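Local coordinates for Lysine/ornithine decarboxylase (PDB 5GJO), which decarboxylates both L-lysine and L-ornithine with similar efficiency, giving cadaverine and putrescine, as a homodimeric enzyme dependent on pyridoxal 5'-phosphate, at residues N54-P57 / E58-S61; E33-Q36 / F37-H41; L195-A198 / R199-F202; A234-M237 / E238-K242; E11-T14 / L15-I19. The protein carries 2 engineered substitutions. All coordinates share one frame; numbering follows the deposited sequence.

Contact 1. Residues N54-P57 / E58-S61; sequences NPTP and EILS
The side-chain amide of Asn54 has the end of Ile59 to one side of its plane, with CD1 3.9 Å from OD1, while the in-plane approach to that oxygen is taken by the hydroxyl of Thr56. This is an Asx turn feeding directly into helix 57-65 of the cofactor-binding barrel. Asn54 OD1 grips two donors: Thr56 N at 2.9 Å, almost in line with the C=O bond, and Thr56 OG1 at 2.7 Å on a lone pair. At the other end of the amide, ND2 is bonded to Gly351 O, so both ends fix its rotation. Thr56 is the N-cap residue, yet its hydroxyl turns back to Asn54 and makes no capping bond; the torsion that places OG1 beside its own backbone N (chi1 -60°) brings it there. The backbone starts the helix instead. Thr56 O accepts from Leu60 N at 3.1 Å and, weakly, from Ile59 N. Leu60 reaches back along the turn, CD1 lying 3.4 Å from Pro55 O, and also packs on Ile80 and Leu81 of helix 75-83. The Glu58 chain, which also touches Ile371, bends at chi2 (81°), bringing OE1 to 3.4 Å from Thr56 CG2.

Contact 2. Residues E33-Q36 / F37-H41; sequences ENYQ and FMRRH
Phe37 N and Glu33 O are joined by a 2.9 Å bond that opens a run of four backbone hydrogen bonds, each from an N-H to the carbonyl four residues earlier. Met38 to Asn34, Arg39 to Tyr35 and Arg40 to Gln36 continue the ladder, and His41 N returns to Phe37 O as helix 28-41 nears its end. On one flank Tyr35 and Arg39 run side by side in the same direction. Arg39 CG comes within 3.5 Å of Tyr35 CE2, and its CD follows along the ring toward CZ; the ring and guanidinium planes stand 62° apart, so this is packing by the methylene chain and not a stack of flat groups. The guanidinium goes on to Pro43 O, which NH2 holds beyond the helix end. The helix follows strand 23-26 and leads into strand 45-50 of the TIM barrel, and its inner side is lined by Tyr35 and Met38, both touching Val47. Another flank carries a bound water. Arg40 bends at chi3 (-47°) back over its own turn, setting one guanidinium face about 4.0 Å above Gln36 O. The water, in the guanidinium plane, accepts from Arg40 NH1 at 3.1 Å and donates to Glu33 O at 2.7 Å, giving that carbonyl a second partner beside Phe37 N. One turn further on, His41 CD2 sits 3.3 Å above the centre of the Phe37 ring, while Phe37 CG meets the imidazole at its edge.

Contact 3. Residues L195-A198 / R199-F202; sequences LLVA and RRLF
Ala198 O receives Phe202 N at 2.8 Å, the shortest of four backbone bonds that tie these two turns of helix 189-207 together. Leu195 O takes Arg199 N, Leu196 O takes Arg200 N at 3.2 Å, and Val197 O takes Leu201 N at 3.1 Å in the straightest bond of the set (173° at the hydrogen). Every carbonyl of 195-198 thus has its helical donor, which matters at the buried residues Leu195 and Ala198. The two arginines carry their charge forward to the next turn. Arg199 folds at chi2 and chi3, giving NH2 to the carboxylate of Asp203 and NH1 to Leu247 O, so one guanidinium both pairs its charge and holds the end of the neighbouring helix 233-247. Arg200, bent at chi3 (59°), pairs through NH1 with Glu204, and its NH2 passes 4.2 Å from Val197 CG1. That same methyl meets Leu201 CD1 at 4.2 Å, a loose apolar touch between successive turns. Phe202 CD1 comes 3.2 Å from Ala198 O, which meets the ring obliquely, and the ring forms an edge-to-face pair with Phe248. With Leu201 and Phe202 pressed on Ile177 and Ala198 on Leu215, the helix is the connecting element of a beta-alpha-beta unit, strands 173-178 and 214-216 flanking it in sequence, as in a TIM barrel.

Contact 4. Residues A234-M237 / E238-K242; sequences AAMM and EAINK
Glu238 N bonds to Ala234 O at 2.8 Å, and its side chain leans on the same oxygen, CG only 3.0 Å away. The tight fit comes from chi1 (-64°), which keeps CG beside the backbone N, and from the bend at chi2 that then leads the carboxylate across to ND1 of His41 on helix 28-41. A second bond of 2.8 Å joins Asn241 N to Met237 O one turn along, and two further bonds, Ala239 to Ala235 and Ile240 to Met236, complete the regular pattern of helix 233-247. Asn241 turns to the same neighbour, its OD1 accepting from Arg44 N just past that helix. On another side the side chains that meet are apolar. Met236 and Ile240 run side by side in the same direction, Met236 CG touching Ile240 CD1 at 3.9 Å, and Ile240 CG1 lies 3.3 Å from the backbone oxygen Met236 O. Met237 reaches away, extended, to pack against Phe37, Met38 and His41. The helix, which connects strands 214-216 and 252-255 of the barrel, is joined to helix 28-41 by both polar and apolar groups, and the carboxylate of Glu238 would probably stabilise a positive charge on the imidazole of His41.

Contact 5. Residues E11-T14 / L15-I19; sequences EVKT and LAKRI
Glu11 O and Val12 O each accept a backbone bond of 2.9 Å, from Leu15 N and Ala16 N. The ladder then lengthens: Lys17 N meets Lys13 O at 3.0 Å and Arg18 N meets Thr14 O at 3.3 Å, just before Ile19 leaves helical geometry. The charged ends look beyond the helix, Glu11 pairing with Arg381 and Arg18 with Glu377. In Thr14, chi1 of 65° sets the hydroxyl between the backbone N and the carbonyl carbon, from where OG1 reaches the second carboxylate oxygen of Glu377. On the outer surface Lys13 and Lys17 run side by side. Lys17 NZ rests 3.7 Å from Lys13 CE, whereas the two NZ atoms are 4.4 Å apart, an approach of like charges that is probably eased by solvent. Leu15 bends back over the preceding turn, its CG 3.2 Å from Glu11 O and its CD1 4.4 Å from Glu11 CB, while beyond the turn it packs on Leu7. Val12 and Ala16 lie on strand 344-347. This is a short N-terminal helix, charged outside and apolar inside, that packs on the mixed-sheet domain and the C-terminal helix 376-384, in the two-domain fold of class-II amino acid decarboxylases.

How the contacts relate
All five are contacts along a helix or at its start, all are only partly buried, and their chemistry follows their place. Contacts 2, 3 and 4 sit on barrel helices, each with one side buried and another meeting solvent. Contacts 2 and 4 join directly, through a polar and an apolar link, and His41 O also packs on Asn241 CB at 3.6 Å. Contact 3 touches contact 4 more lightly, through Leu195, and satisfies its charges largely within its own helix. Contact 1 differs in being a helix start set by an Asx turn, nearer the centre of the chain. Contact 5 belongs to the other domain, its centre about 52 Å from that of contact 3; it has more exposed residues than any of the others and bears like charges side by side.

Contact 1. Residues N54-P57 / E58-S61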
loop_
_atom_site.group_PDB
_atom_site.type_symbol
_atom_site.label_atom_id
_atom_site.label_comp_id
_atom_site.label_asym_id
_atom_site.label_seq_id
_atom_site.Cartn_x
_atom_site.Cartn_y
_atom_site.Cartn_z
ATOM N N ASN A 54 3.777 -3.525 -13.778
ATOM C CA ASN A 54 2.695 -4.475 -13.886
ATOM C C ASN A 54 3.184 -5.887 -14.157
ATOM O O ASN A 54 3.571 -6.194 -15.244
ATOM C CB ASN A 54 1.684 -4.047 -14.930
ATOM C CG ASN A 54 0.456 -4.927 -14.928
ATOM O OD1 ASN A 54 0.553 -6.122 -14.807
ATOM N ND2 ASN A 54 -0.694 -4.319 -15.064
ATOM N N PRO A 55 3.120 -6.767 -13.170
ATOM C CA PRO A 55 3.676 -8.112 -13.350
ATOM C C PRO A 55 2.661 -9.192 -13.713
ATOM O O PRO A 55 2.898 -10.329 -13.409
ATOM C CB PRO A 55 4.307 -8.420 -11.992
ATOM C CG PRO A 55 3.421 -7.746 -11.040
ATOM C CD PRO A 55 2.889 -6.498 -11.739
ATOM N N THR A 56 1.532 -8.824 -14.290
ATOM C CA THR A 56 0.527 -9.831 -14.577
ATOM C C THR A 56 1.152 -10.934 -15.430
ATOM O O THR A 56 1.738 -10.678 -16.462
ATOM C CB THR A 56 -0.639 -9.184 -15.341
ATOM O OG1 THR A 56 -1.206 -8.162 -14.530
ATOM C CG2 THR A 56 -1.688 -10.217 -15.722
ATOM N N PRO A 57 0.987 -12.178 -15.000
ATOM C CA PRO A 57 1.756 -13.271 -15.664
ATOM C C PRO A 57 1.491 -13.378 -17.146
ATOM O O PRO A 57 2.414 -13.616 -17.918
ATOM C CB PRO A 57 1.301 -14.540 -14.916
ATOM C CG PRO A 57 0.736 -14.083 -13.660
ATOM C CD PRO A 57 0.368 -12.607 -13.739
ATOM N N GLU A 58 0.227 -13.230 -17.581
ATOM C CA GLU A 58 -0.029 -13.326 -18.997
ATOM C C GLU A 58 0.613 -12.206 -19.794
ATOM O O GLU A 58 0.952 -12.370 -20.990
ATOM C CB GLU A 58 -1.526 -13.335 -19.318
ATOM C CG GLU A 58 -2.251 -14.570 -18.740
ATOM C CD GLU A 58 -2.619 -14.461 -17.261
ATOM O OE1 GLU A 58 -2.277 -13.512 -16.510
ATOM O OE2 GLU A 58 -3.293 -15.395 -16.772
ATOM N N ILE A 59 0.781 -11.056 -19.149
ATOM C CA ILE A 59 1.496 -9.921 -19.787
ATOM C C ILE A 59 2.964 -10.242 -19.977
ATOM O O ILE A 59 3.523 -10.018 -21.078
ATOM C CB ILE A 59 1.256 -8.601 -19.009
ATOM C CG1 ILE A 59 -0.239 -8.202 -19.128
ATOM C CG2 ILE A 59 2.236 -7.512 -19.494
ATOM C CD1 ILE A 59 -0.592 -6.914 -18.464
ATOM N N LEU A 60 3.546 -10.822 -18.932
ATOM C CA LEU A 60 4.956 -11.193 -18.966
ATOM C C LEU A 60 5.201 -12.262 -20.039
ATOM O O LEU A 60 6.151 -12.153 -20.802
ATOM C CB LEU A 60 5.462 -11.679 -17.635
ATOM C CG LEU A 60 5.247 -10.661 -16.501
ATOM C CD1 LEU A 60 5.658 -11.297 -15.175
ATOM C CD2 LEU A 60 6.028 -9.340 -16.740
ATOM N N SER A 61 4.303 -13.242 -20.129
ATOM C CA SER A 61 4.473 -14.260 -21.148
ATOM C C SER A 61 4.318 -13.700 -22.526
ATOM O O SER A 61 5.036 -14.126 -23.471
ATOM C CB SER A 61 3.488 -15.450 -20.867
ATOM O OG SER A 61 3.727 -16.026 -19.611
#

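Contact 2. Residues E33-Q36 / F37-H41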
loop_
_atom_site.group_PDB
_atom_site.type_symbol
_atom_site.label_atom_id
_atom_site.label_comp_id
_atom_site.label_asym_id
_atom_site.label_seq_id
_atom_site.Cartn_x
_atom_site.Cartn_y
_atom_site.Cartn_z
ATOM N N GLU A 33 0.466 -3.837 -28.961
ATOM C CA GLU A 33 0.505 -2.651 -29.726
ATOM C C GLU A 33 1.507 -1.631 -29.151
ATOM O O GLU A 33 2.258 -0.933 -29.919
ATOM C CB GLU A 33 -0.871 -2.030 -29.830
ATOM C CG GLU A 33 -0.958 -0.722 -30.551
ATOM C CD GLU A 33 -2.418 -0.200 -30.529
ATOM O OE1 GLU A 33 -3.205 -0.795 -31.275
ATOM O OE2 GLU A 33 -2.762 0.771 -29.778
ATOM N N ASN A 34 1.472 -1.493 -27.820
ATOM C CA ASN A 34 2.449 -0.595 -27.175
ATOM C C ASN A 34 3.918 -1.052 -27.383
ATOM O O ASN A 34 4.814 -0.200 -27.618
ATOM C CB ASN A 34 2.164 -0.474 -25.669
ATOM C CG ASN A 34 0.895 0.301 -25.384
ATOM O OD1 ASN A 34 0.424 1.082 -26.228
ATOM N ND2 ASN A 34 0.416 0.210 -24.125
ATOM N N TYR A 35 4.185 -2.345 -27.302
ATOM C CA TYR A 35 5.512 -2.853 -27.528
ATOM C C TYR A 35 5.909 -2.551 -28.967
ATOM O O TYR A 35 6.996 -2.063 -29.246
ATOM C CB TYR A 35 5.548 -4.377 -27.242
ATOM C CG TYR A 35 6.915 -4.958 -27.320
ATOM C CD1 TYR A 35 7.775 -4.939 -26.211
ATOM C CD2 TYR A 35 7.396 -5.445 -28.519
ATOM C CE1 TYR A 35 9.032 -5.485 -26.287
ATOM C CE2 TYR A 35 8.669 -5.988 -28.619
ATOM C CZ TYR A 35 9.493 -6.000 -27.510
ATOM O OH TYR A 35 10.777 -6.535 -27.536
ATOM N N GLN A 36 5.051 -2.861 -29.906
ATOM C CA GLN A 36 5.396 -2.616 -31.316
ATOM C C GLN A 36 5.579 -1.159 -31.660
ATOM O O GLN A 36 6.436 -0.849 -32.473
ATOM C CB GLN A 36 4.386 -3.252 -32.272
ATOM C CG GLN A 36 4.432 -4.790 -32.177
ATOM C CD GLN A 36 5.839 -5.491 -32.359
ATOM O OE1 GLN A 36 6.821 -4.947 -32.934
ATOM N NE2 GLN A 36 5.932 -6.706 -31.831
ATOM N N PHE A 37 4.781 -0.274 -31.091
ATOM C CA PHE A 37 4.947 1.138 -31.297
ATOM C C PHE A 37 6.358 1.576 -30.836
ATOM O O PHE A 37 6.992 2.371 -31.493
ATOM C CB PHE A 37 3.882 1.881 -30.503
ATOM C CG PHE A 37 3.894 3.376 -30.615
ATOM C CD1 PHE A 37 4.649 4.122 -29.755
ATOM C CD2 PHE A 37 3.046 4.031 -31.508
ATOM C CE1 PHE A 37 4.621 5.512 -29.799
ATOM C CE2 PHE A 37 2.977 5.424 -31.529
ATOM C CZ PHE A 37 3.775 6.162 -30.666
ATOM N N MET A 38 6.797 1.088 -29.696
ATOM C CA MET A 38 8.153 1.439 -29.183
ATOM C C MET A 38 9.238 0.886 -30.116
ATOM O O MET A 38 10.215 1.540 -30.395
ATOM C CB MET A 38 8.388 0.954 -27.741
ATOM C CG MET A 38 9.739 1.338 -27.235
ATOM S SD MET A 38 9.809 1.140 -25.419
ATOM C CE MET A 38 9.022 2.660 -25.018
ATOM N N ARG A 39 9.072 -0.329 -30.597
ATOM C CA ARG A 39 9.986 -0.910 -31.608
ATOM C C ARG A 39 10.038 -0.100 -32.891
ATOM O O ARG A 39 11.126 0.029 -33.470
ATOM C CB ARG A 39 9.649 -2.407 -31.873
ATOM C CG ARG A 39 9.822 -3.382 -30.723
ATOM C CD ARG A 39 11.195 -3.301 -30.018
ATOM N NE ARG A 39 12.236 -3.742 -30.945
ATOM C CZ ARG A 39 13.367 -3.106 -31.250
ATOM N NH1 ARG A 39 14.192 -3.711 -32.120
ATOM N NH2 ARG A 39 13.736 -1.959 -30.688
ATOM N N ARG A 40 8.896 0.382 -33.344
ATOM C CA ARG A 40 8.784 1.246 -34.500
ATOM C C ARG A 40 9.404 2.642 -34.367
ATOM O O ARG A 40 10.069 3.090 -35.259
ATOM C CB ARG A 40 7.318 1.354 -34.876
ATOM C CG ARG A 40 6.970 2.132 -36.110
ATOM C CD ARG A 40 5.450 2.247 -36.228
ATOM N NE ARG A 40 4.807 0.961 -36.001
ATOM C CZ ARG A 40 3.821 0.689 -35.143
ATOM N NH1 ARG A 40 3.374 -0.539 -35.084
ATOM N NH2 ARG A 40 3.265 1.597 -34.381
ATOM N N HIS A 41 9.191 3.300 -33.238
ATOM C CA HIS A 41 9.626 4.695 -33.053
ATOM C C HIS A 41 10.935 4.830 -32.332
ATOM O O HIS A 41 11.559 5.862 -32.413
ATOM C CB HIS A 41 8.532 5.507 -32.343
ATOM C CG HIS A 41 7.287 5.641 -33.169
ATOM N ND1 HIS A 41 7.264 6.346 -34.343
ATOM C CD2 HIS A 41 6.059 5.070 -33.049
ATOM C CE1 HIS A 41 6.062 6.236 -34.906
ATOM N NE2 HIS A 41 5.319 5.443 -34.145
HETATM O O HOH W 1 1.677 -0.580 -32.548
#

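Contact 3. Residues L195-A198 / R199-F202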
loop_
_atom_site.group_PDB
_atom_site.type_symbol
_atom_site.label_atom_id
_atom_site.label_comp_id
_atom_site.label_asym_id
_atom_site.label_seq_id
_atom_site.Cartn_x
_atom_site.Cartn_y
_atom_site.Cartn_z
ATOM N N LEU A 195 22.089 11.528 -22.807
ATOM C CA LEU A 195 22.815 10.946 -23.921
ATOM C C LEU A 195 24.154 11.637 -24.238
ATOM O O LEU A 195 25.190 10.951 -24.458
ATOM C CB LEU A 195 21.931 10.850 -25.147
ATOM C CG LEU A 195 20.898 9.707 -24.938
ATOM C CD1 LEU A 195 19.871 9.854 -26.047
ATOM C CD2 LEU A 195 21.419 8.272 -24.876
ATOM N N LEU A 196 24.167 12.950 -24.171
ATOM C CA LEU A 196 25.425 13.727 -24.478
ATOM C C LEU A 196 26.396 13.466 -23.367
ATOM O O LEU A 196 27.579 13.316 -23.586
ATOM C CB LEU A 196 25.155 15.221 -24.544
ATOM C CG LEU A 196 24.395 15.580 -25.827
ATOM C CD1 LEU A 196 23.605 16.844 -25.714
ATOM C CD2 LEU A 196 25.277 15.708 -27.061
ATOM N N VAL A 197 25.913 13.481 -22.137
ATOM C CA VAL A 197 26.778 13.188 -21.000
ATOM C C VAL A 197 27.412 11.808 -21.087
ATOM O O VAL A 197 28.646 11.613 -20.898
ATOM C CB VAL A 197 26.022 13.337 -19.643
ATOM C CG1 VAL A 197 26.883 12.890 -18.483
ATOM C CG2 VAL A 197 25.577 14.811 -19.449
ATOM N N ALA A 198 26.581 10.826 -21.435
ATOM C CA ALA A 198 27.081 9.455 -21.548
ATOM C C ALA A 198 28.131 9.328 -22.683
ATOM O O ALA A 198 29.102 8.566 -22.535
ATOM C CB ALA A 198 25.917 8.464 -21.768
ATOM N N ARG A 199 27.929 10.061 -23.755
ATOM C CA ARG A 199 28.833 10.066 -24.917
ATOM C C ARG A 199 30.216 10.527 -24.482
ATOM O O ARG A 199 31.190 9.864 -24.790
ATOM C CB ARG A 199 28.290 10.937 -26.038
ATOM C CG ARG A 199 29.175 11.004 -27.307
ATOM C CD ARG A 199 29.306 9.649 -27.993
ATOM N NE ARG A 199 30.406 8.827 -27.555
ATOM C CZ ARG A 199 30.643 7.582 -28.004
ATOM N NH1 ARG A 199 29.766 6.984 -28.815
ATOM N NH2 ARG A 199 31.736 6.882 -27.596
ATOM N N ARG A 200 30.293 11.591 -23.715
ATOM C CA ARG A 200 31.580 12.077 -23.185
ATOM C C ARG A 200 32.192 11.023 -22.302
ATOM O O ARG A 200 33.391 10.703 -22.451
ATOM C CB ARG A 200 31.455 13.426 -22.500
ATOM C CG ARG A 200 32.769 13.858 -21.862
ATOM C CD ARG A 200 32.573 15.108 -21.053
ATOM N NE ARG A 200 31.580 14.985 -19.955
ATOM C CZ ARG A 200 31.786 14.411 -18.790
ATOM N NH1 ARG A 200 32.929 13.768 -18.524
ATOM N NH2 ARG A 200 30.809 14.397 -17.885
ATOM N N LEU A 201 31.428 10.455 -21.395
ATOM C CA LEU A 201 31.940 9.352 -20.543
ATOM C C LEU A 201 32.449 8.166 -21.312
ATOM O O LEU A 201 33.513 7.633 -20.999
ATOM C CB LEU A 201 30.941 8.943 -19.484
ATOM C CG LEU A 201 30.595 10.024 -18.466
ATOM C CD1 LEU A 201 29.403 9.587 -17.616
ATOM C CD2 LEU A 201 31.756 10.330 -17.544
ATOM N N PHE A 202 31.725 7.741 -22.355
ATOM C CA PHE A 202 32.211 6.605 -23.132
ATOM C C PHE A 202 33.607 6.941 -23.786
ATOM O O PHE A 202 34.523 6.109 -23.819
ATOM C CB PHE A 202 31.244 6.300 -24.253
ATOM C CG PHE A 202 30.220 5.252 -23.927
ATOM C CD1 PHE A 202 29.381 5.350 -22.845
ATOM C CD2 PHE A 202 30.078 4.148 -24.741
ATOM C CE1 PHE A 202 28.394 4.369 -22.603
ATOM C CE2 PHE A 202 29.139 3.183 -24.519
ATOM C CZ PHE A 202 28.303 3.257 -23.396
#

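Contact 4. Residues A234-M237 / E238-K242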
loop_
_atom_site.group_PDB
_atom_site.type_symbol
_atom_site.label_atom_id
_atom_site.label_comp_id
_atom_site.label_asym_id
_atom_site.label_seq_id
_atom_site.Cartn_x
_atom_site.Cartn_y
_atom_site.Cartn_z
ATOM N N ALA A 234 5.081 9.570 -30.116
ATOM C CA ALA A 234 5.857 9.263 -31.249
ATOM C C ALA A 234 7.033 10.261 -31.405
ATOM O O ALA A 234 8.165 9.851 -31.662
ATOM C CB ALA A 234 4.990 9.269 -32.525
ATOM N N ALA A 235 6.753 11.531 -31.265
ATOM C CA ALA A 235 7.811 12.545 -31.449
ATOM C C ALA A 235 8.846 12.408 -30.362
ATOM O O ALA A 235 10.083 12.501 -30.664
ATOM C CB ALA A 235 7.294 13.946 -31.462
ATOM N N MET A 236 8.391 12.196 -29.124
ATOM C CA MET A 236 9.370 11.903 -28.039
ATOM C C MET A 236 10.281 10.746 -28.379
ATOM O O MET A 236 11.559 10.858 -28.299
ATOM C CB MET A 236 8.678 11.649 -26.709
ATOM C CG MET A 236 9.623 11.211 -25.594
ATOM S SD MET A 236 8.693 10.903 -24.057
ATOM C CE MET A 236 8.808 12.467 -23.176
ATOM N N MET A 237 9.697 9.599 -28.749
ATOM C CA MET A 237 10.495 8.473 -28.984
ATOM C C MET A 237 11.430 8.674 -30.228
ATOM O O MET A 237 12.623 8.271 -30.166
ATOM C CB MET A 237 9.629 7.237 -29.206
ATOM C CG MET A 237 8.943 6.833 -27.885
ATOM S SD MET A 237 8.079 5.280 -28.088
ATOM C CE MET A 237 7.110 5.427 -26.558
ATOM N N GLU A 238 10.928 9.293 -31.279
ATOM C CA GLU A 238 11.731 9.504 -32.466
ATOM C C GLU A 238 12.937 10.395 -32.157
ATOM O O GLU A 238 13.992 10.181 -32.677
ATOM C CB GLU A 238 10.914 10.118 -33.596
ATOM C CG GLU A 238 9.795 9.248 -34.126
ATOM C CD GLU A 238 10.234 8.301 -35.221
ATOM O OE1 GLU A 238 11.388 8.404 -35.664
ATOM O OE2 GLU A 238 9.430 7.442 -35.621
ATOM N N ALA A 239 12.731 11.413 -31.333
ATOM C CA ALA A 239 13.803 12.376 -30.938
ATOM C C ALA A 239 14.839 11.669 -30.093
ATOM O O ALA A 239 16.056 11.878 -30.302
ATOM C CB ALA A 239 13.230 13.545 -30.191
ATOM N N ILE A 240 14.419 10.790 -29.212
ATOM C CA ILE A 240 15.386 9.961 -28.452
ATOM C C ILE A 240 16.176 9.075 -29.429
ATOM O O ILE A 240 17.438 8.959 -29.377
ATOM C CB ILE A 240 14.699 9.215 -27.355
ATOM C CG1 ILE A 240 14.112 10.143 -26.299
ATOM C CG2 ILE A 240 15.598 8.237 -26.647
ATOM C CD1 ILE A 240 13.085 9.496 -25.390
ATOM N N ASN A 241 15.452 8.388 -30.333
ATOM C CA ASN A 241 16.092 7.480 -31.287
ATOM C C ASN A 241 17.112 8.252 -32.154
ATOM O O ASN A 241 18.243 7.731 -32.358
ATOM C CB ASN A 241 15.055 6.786 -32.174
ATOM C CG ASN A 241 15.596 5.583 -32.830
ATOM O OD1 ASN A 241 15.820 4.546 -32.231
ATOM N ND2 ASN A 241 15.846 5.730 -34.127
ATOM N N LYS A 242 16.737 9.467 -32.558
ATOM C CA LYS A 242 17.571 10.315 -33.442
ATOM C C LYS A 242 18.896 10.614 -32.696
ATOM O O LYS A 242 20.024 10.534 -33.293
ATOM C CB LYS A 242 16.853 11.573 -33.885
ATOM C CG LYS A 242 17.639 12.417 -34.878
ATOM C CD LYS A 242 17.045 13.771 -35.101
ATOM C CE LYS A 242 17.715 14.431 -36.288
ATOM N NZ LYS A 242 17.010 15.702 -36.648
#

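Contact 5. Residues E11-T14 / L15-I19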
loop_
_atom_site.group_PDB
_atom_site.type_symbol
_atom_site.label_atom_id
_atom_site.label_comp_id
_atom_site.label_asym_id
_atom_site.label_seq_id
_atom_site.Cartn_x
_atom_site.Cartn_y
_atom_site.Cartn_z
ATOM N N GLU A 11 -19.997 -3.760 -22.498
ATOM C CA GLU A 11 -18.972 -4.690 -22.002
ATOM C C GLU A 11 -18.868 -4.657 -20.514
ATOM O O GLU A 11 -18.652 -5.665 -19.893
ATOM C CB GLU A 11 -17.632 -4.414 -22.664
ATOM C CG GLU A 11 -17.675 -4.676 -24.177
ATOM C CD GLU A 11 -16.479 -4.170 -24.917
ATOM O OE1 GLU A 11 -15.777 -3.245 -24.467
ATOM O OE2 GLU A 11 -16.256 -4.646 -26.050
ATOM N N VAL A 12 -18.855 -3.456 -19.959
ATOM C CA VAL A 12 -18.862 -3.301 -18.494
ATOM C C VAL A 12 -19.993 -4.076 -17.862
ATOM O O VAL A 12 -19.795 -4.868 -16.903
ATOM C CB VAL A 12 -18.880 -1.798 -18.029
ATOM C CG1 VAL A 12 -19.106 -1.693 -16.533
ATOM C CG2 VAL A 12 -17.581 -1.148 -18.376
ATOM N N LYS A 13 -21.174 -3.945 -18.434
ATOM C CA LYS A 13 -22.356 -4.608 -17.904
ATOM C C LYS A 13 -22.255 -6.161 -17.927
ATOM O O LYS A 13 -22.527 -6.832 -16.932
ATOM C CB LYS A 13 -23.555 -4.185 -18.739
ATOM C CG LYS A 13 -24.874 -4.851 -18.417
ATOM C CD LYS A 13 -26.078 -4.365 -19.295
ATOM C CE LYS A 13 -27.404 -4.756 -18.569
ATOM N NZ LYS A 13 -28.655 -4.607 -19.365
ATOM N N THR A 14 -21.845 -6.707 -19.083
ATOM C CA THR A 14 -21.770 -8.123 -19.243
ATOM C C THR A 14 -20.607 -8.697 -18.414
ATOM O O THR A 14 -20.756 -9.729 -17.728
ATOM C CB THR A 14 -21.771 -8.541 -20.700
ATOM O OG1 THR A 14 -20.618 -8.098 -21.421
ATOM C CG2 THR A 14 -23.132 -7.986 -21.411
ATOM N N LEU A 15 -19.482 -7.995 -18.409
ATOM C CA LEU A 15 -18.356 -8.449 -17.593
ATOM C C LEU A 15 -18.767 -8.517 -16.122
ATOM O O LEU A 15 -18.471 -9.484 -15.406
ATOM C CB LEU A 15 -17.111 -7.543 -17.805
ATOM C CG LEU A 15 -16.370 -7.777 -19.131
ATOM C CD1 LEU A 15 -15.516 -6.544 -19.433
ATOM C CD2 LEU A 15 -15.469 -8.998 -18.948
ATOM N N ALA A 16 -19.387 -7.450 -15.638
ATOM C CA ALA A 16 -19.702 -7.359 -14.176
ATOM C C ALA A 16 -20.863 -8.260 -13.766
ATOM O O ALA A 16 -20.980 -8.617 -12.585
ATOM C CB ALA A 16 -19.964 -5.907 -13.801
ATOM N N LYS A 17 -21.696 -8.653 -14.707
ATOM C CA LYS A 17 -22.700 -9.665 -14.418
ATOM C C LYS A 17 -22.048 -11.006 -14.096
ATOM O O LYS A 17 -22.496 -11.741 -13.255
ATOM C CB LYS A 17 -23.596 -9.859 -15.621
ATOM C CG LYS A 17 -25.022 -9.441 -15.414
ATOM C CD LYS A 17 -25.846 -9.698 -16.666
ATOM C CE LYS A 17 -26.465 -8.424 -17.236
ATOM N NZ LYS A 17 -26.348 -8.340 -18.728
ATOM N N ARG A 18 -21.045 -11.325 -14.895
ATOM C CA ARG A 18 -20.232 -12.523 -14.773
ATOM C C ARG A 18 -19.216 -12.574 -13.635
ATOM O O ARG A 18 -19.030 -13.589 -13.013
ATOM C CB ARG A 18 -19.566 -12.824 -16.098
ATOM C CG ARG A 18 -18.961 -14.187 -16.189
ATOM C CD ARG A 18 -18.642 -14.515 -17.635
ATOM N NE ARG A 18 -17.557 -13.718 -18.175
ATOM C CZ ARG A 18 -17.696 -12.750 -19.075
ATOM N NH1 ARG A 18 -16.638 -12.110 -19.492
ATOM N NH2 ARG A 18 -18.880 -12.421 -19.549
ATOM N N ILE A 19 -18.560 -11.451 -13.409
ATOM C CA ILE A 19 -17.430 -11.373 -12.515
ATOM C C ILE A 19 -17.674 -10.363 -11.400
ATOM O O ILE A 19 -17.919 -9.223 -11.677
ATOM C CB ILE A 19 -16.180 -10.923 -13.301
ATOM C CG1 ILE A 19 -15.914 -11.820 -14.514
ATOM C CG2 ILE A 19 -14.964 -10.854 -12.409
ATOM C CD1 ILE A 19 -14.971 -11.213 -15.518
#